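Local coordinates for NO-binding heme-dependent sensor protein (Shewanella oneidensis, PDB 4U9J) that probably senses nitric oxide through a bound heme, here replaced by manganese protoporphyrin IX, in an H-NOX fold that also carries zinc, at residues Q127-Y132 against M173-L178. The protein carries 3 engineered substitutions. Sequence-based numbering, arbitrary orientation. Where two conformers were deposited one is given.
Sequences QIALRY and MLIIEL. With MNH (manganese protoporphyrin IX), chain C.
Backbone bonds pair I128 with I176 and L130 with L174, two antiparallel hydrogen-bonded pairs; that from I176 N to I128 O is 2.7 Å long with 176° at the hydrogen. A CA-H...O contact from Q127 CA to I176 O (3.0 Å) extends this pairing.

Apolar contacts divide between two faces. I176 CD1 reaches L130 CB at 4.1 Å on the buried one. On the partly exposed one, A129 CB meets I175 CD1 at 3.8 Å. In the modelled conformer of M173, one of two and so less certain, bends at the second and third torsions fold the chain back, bringing SD 3.6 Å from R131 CG and CE against A129 CB.

Q127 crosses E177, NE2 lying 3.8 Å from E177 CB, with amide and carboxylate planes 73° apart; its OE1 lies 4.1 Å from I175 CG2. Shortened to an alanine here, the side chain would probably leave E177 CB and I175 CG2 without the amide that covers them.

Y132 OH donates to porphyrin propionate O2A (2.5 Å), in the ring plane; with S134 and R136, which also hydrogen-bond the porphyrin, Y132 forms the Tyr-x-Ser-x-Arg motif of H-NOX proteins. These central strands lie between 117-123 and 156-163; L130 and I176 pack on helices 91-96 and 139-152, and L174 touches the zinc ligand H161.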
loop_
_atom_site.group_PDB
_atom_site.type_symbol
_atom_site.label_atom_id
_atom_site.label_comp_id
_atom_site.label_asym_id
_atom_site.label_seq_id
_atom_site.Cartn_x
_atom_site.Cartn_y
_atom_site.Cartn_z
ATOM N N GLN A 127 8.200 -18.664 -4.137
ATOM C CA GLN A 127 6.907 -18.043 -4.012
ATOM C C GLN A 127 6.595 -17.794 -2.559
ATOM O O GLN A 127 7.145 -18.440 -1.659
ATOM C CB GLN A 127 5.856 -18.923 -4.635
ATOM C CG GLN A 127 6.094 -19.154 -6.108
ATOM C CD GLN A 127 4.866 -19.738 -6.756
ATOM O OE1 GLN A 127 4.120 -20.553 -6.170
ATOM N NE2 GLN A 127 4.617 -19.305 -7.936
ATOM N N ILE A 128 5.679 -16.854 -2.374
ATOM C CA ILE A 128 5.140 -16.517 -1.080
ATOM C C ILE A 128 3.589 -16.456 -1.150
ATOM O O ILE A 128 3.025 -15.837 -2.053
ATOM C CB ILE A 128 5.644 -15.161 -0.588
ATOM C CG1 ILE A 128 7.149 -15.045 -0.779
ATOM C CG2 ILE A 128 5.157 -14.920 0.847
ATOM C CD1 ILE A 128 7.649 -13.607 -0.591
ATOM N N ALA A 129 2.918 -17.094 -0.199
ATOM C CA ALA A 129 1.470 -17.012 -0.088
ATOM C C ALA A 129 1.199 -16.008 0.989
ATOM O O ALA A 129 1.470 -16.262 2.166
ATOM C CB ALA A 129 0.877 -18.338 0.246
ATOM N N LEU A 130 0.756 -14.833 0.584
ATOM C CA LEU A 130 0.416 -13.793 1.522
ATOM C C LEU A 130 -1.109 -13.686 1.732
ATOM O O LEU A 130 -1.844 -13.336 0.828
ATOM C CB LEU A 130 0.992 -12.476 1.018
ATOM C CG LEU A 130 1.075 -11.368 2.079
ATOM C CD1 LEU A 130 2.155 -11.725 3.077
ATOM C CD2 LEU A 130 1.461 -10.001 1.515
ATOM N N ARG A 131 -1.593 -14.026 2.916
ATOM C CA ARG A 131 -3.002 -13.916 3.281
ATOM C C ARG A 131 -3.296 -12.554 3.892
ATOM O O ARG A 131 -2.666 -12.155 4.866
ATOM C CB ARG A 131 -3.377 -15.013 4.254
ATOM C CG ARG A 131 -4.894 -15.242 4.496
ATOM C CD ARG A 131 -5.099 -16.396 5.496
ATOM N NE ARG A 131 -6.491 -16.785 5.728
ATOM C CZ ARG A 131 -7.320 -16.048 6.458
ATOM N NH1 ARG A 131 -6.908 -14.879 6.932
ATOM N NH2 ARG A 131 -8.567 -16.421 6.646
ATOM N N TYR A 132 -4.268 -11.852 3.316
ATOM C CA TYR A 132 -4.640 -10.493 3.698
ATOM C C TYR A 132 -6.093 -10.499 4.138
ATOM O O TYR A 132 -6.944 -11.105 3.487
ATOM C CB TYR A 132 -4.466 -9.551 2.512
ATOM C CG TYR A 132 -5.088 -8.192 2.670
ATOM C CD1 TYR A 132 -6.418 -7.961 2.342
ATOM C CD2 TYR A 132 -4.355 -7.121 3.129
ATOM C CE1 TYR A 132 -6.979 -6.696 2.499
ATOM C CE2 TYR A 132 -4.916 -5.852 3.246
ATOM C CZ TYR A 132 -6.218 -5.647 2.961
ATOM O OH TYR A 132 -6.805 -4.386 3.074
ATOM N N MET A 173 -6.025 -14.113 -0.952
ATOM C CA MET A 173 -4.762 -14.808 -1.065
ATOM C C MET A 173 -3.969 -14.159 -2.199
ATOM O O MET A 173 -4.435 -14.102 -3.331
ATOM C CB MET A 173 -4.947 -16.301 -1.330
ATOM C CG MET A 173 -5.415 -17.100 -0.115
ATOM S SD MET A 173 -4.359 -17.069 1.392
ATOM C CE MET A 173 -2.774 -17.608 0.804
ATOM N N LEU A 174 -2.795 -13.633 -1.882
ATOM C CA LEU A 174 -1.880 -13.080 -2.887
ATOM C C LEU A 174 -0.715 -14.014 -3.020
ATOM O O LEU A 174 0.072 -14.164 -2.111
ATOM C CB LEU A 174 -1.389 -11.680 -2.524
ATOM C CG LEU A 174 -2.345 -10.519 -2.808
ATOM C CD1 LEU A 174 -3.627 -10.746 -2.278
ATOM C CD2 LEU A 174 -1.901 -9.279 -2.069
ATOM N N ILE A 175 -0.606 -14.643 -4.162
ATOM C CA ILE A 175 0.433 -15.615 -4.366
ATOM C C ILE A 175 1.503 -14.848 -5.133
ATOM O O ILE A 175 1.296 -14.471 -6.287
ATOM C CB ILE A 175 -0.033 -16.874 -5.131
ATOM C CG1 ILE A 175 -1.243 -17.563 -4.446
ATOM C CG2 ILE A 175 1.129 -17.838 -5.233
ATOM C CD1 ILE A 175 -1.021 -17.990 -2.986
ATOM N N ILE A 176 2.626 -14.618 -4.471
ATOM C CA ILE A 176 3.722 -13.786 -4.973
ATOM C C ILE A 176 4.765 -14.699 -5.546
ATOM O O ILE A 176 5.282 -15.620 -4.901
ATOM C CB ILE A 176 4.340 -12.930 -3.886
ATOM C CG1 ILE A 176 3.296 -12.059 -3.169
ATOM C CG2 ILE A 176 5.369 -11.980 -4.504
ATOM C CD1 ILE A 176 3.744 -11.479 -1.848
ATOM N N GLU A 177 5.109 -14.449 -6.785
ATOM C CA GLU A 177 6.241 -15.154 -7.349
ATOM C C GLU A 177 7.441 -14.229 -7.513
ATOM O O GLU A 177 7.392 -13.259 -8.273
ATOM C CB GLU A 177 5.889 -15.783 -8.742
ATOM C CG GLU A 177 7.184 -16.344 -9.379
ATOM C CD GLU A 177 7.015 -16.812 -10.849
ATOM O OE1 GLU A 177 5.999 -16.516 -11.508
ATOM O OE2 GLU A 177 7.967 -17.452 -11.366
ATOM N N LEU A 178 8.544 -14.579 -6.885
ATOM C CA LEU A 178 9.714 -13.773 -7.075
ATOM C C LEU A 178 10.404 -14.220 -8.366
ATOM O O LEU A 178 10.954 -15.278 -8.421
ATOM C CB LEU A 178 10.654 -13.876 -5.840
ATOM C CG LEU A 178 12.025 -13.166 -5.907
ATOM C CD1 LEU A 178 11.887 -11.682 -5.884
ATOM C CD2 LEU A 178 12.765 -13.582 -4.690
HETATM MN MN MNH C . 1.391 -1.108 5.831
HETATM C CHA MNH C . -1.431 0.463 6.193
HETATM C CHB MNH C . 0.013 -3.211 3.774
HETATM C CHC MNH C . 4.395 -1.751 4.341
HETATM C CHD MNH C . 2.938 1.364 7.397
HETATM N NA MNH C . -0.585 -1.373 5.131
HETATM C C1A MNH C . -1.672 -0.565 5.327
HETATM C C2A MNH C . -2.782 -1.000 4.463
HETATM C C3A MNH C . -2.342 -2.009 3.663
HETATM C C4A MNH C . -0.962 -2.246 4.117
HETATM C CMA MNH C . -2.983 -2.811 2.542
HETATM C CAA MNH C . -4.123 -0.232 4.450
HETATM C CBA MNH C . -5.142 -0.639 5.518
HETATM C CGA MNH C . -5.866 -1.962 5.482
HETATM O O1A MNH C . -6.601 -2.318 6.434
HETATM O O2A MNH C . -5.599 -2.641 4.453
HETATM N NB MNH C . 2.205 -2.601 4.467
HETATM C C1B MNH C . 1.409 -3.360 3.554
HETATM C C2B MNH C . 2.133 -4.203 2.616
HETATM C C3B MNH C . 3.365 -3.686 2.936
HETATM C C4B MNH C . 3.441 -2.660 3.934
HETATM C CMB MNH C . 1.504 -5.254 1.677
HETATM C CAB MNH C . 4.626 -4.064 2.275
HETATM C CBB MNH C . 4.999 -4.453 0.925
HETATM N NC MNH C . 3.433 -0.282 5.858
HETATM C C1C MNH C . 4.578 -0.697 5.169
HETATM C C2C MNH C . 5.782 0.085 5.466
HETATM C C3C MNH C . 5.293 0.958 6.343
HETATM C C4C MNH C . 3.901 0.749 6.610
HETATM C CMC MNH C . 7.188 -0.085 4.846
HETATM C CAC MNH C . 6.052 2.027 7.021
HETATM C CBC MNH C . 6.820 1.737 8.187
HETATM N ND MNH C . 0.874 0.566 6.954
HETATM C C1D MNH C . 1.576 1.605 7.526
HETATM C C2D MNH C . 0.723 2.728 8.036
HETATM C C3D MNH C . -0.533 2.378 7.623
HETATM C C4D MNH C . -0.446 1.135 6.918
HETATM C CMD MNH C . 1.277 3.899 8.769
HETATM C CAD MNH C . -1.831 3.134 7.842
HETATM C CBD MNH C . -2.498 2.831 9.168
HETATM C CGD MNH C . -3.728 3.720 9.391
HETATM O O1D MNH C . -4.081 4.479 8.466
HETATM O O2D MNH C . -4.381 3.757 10.497
#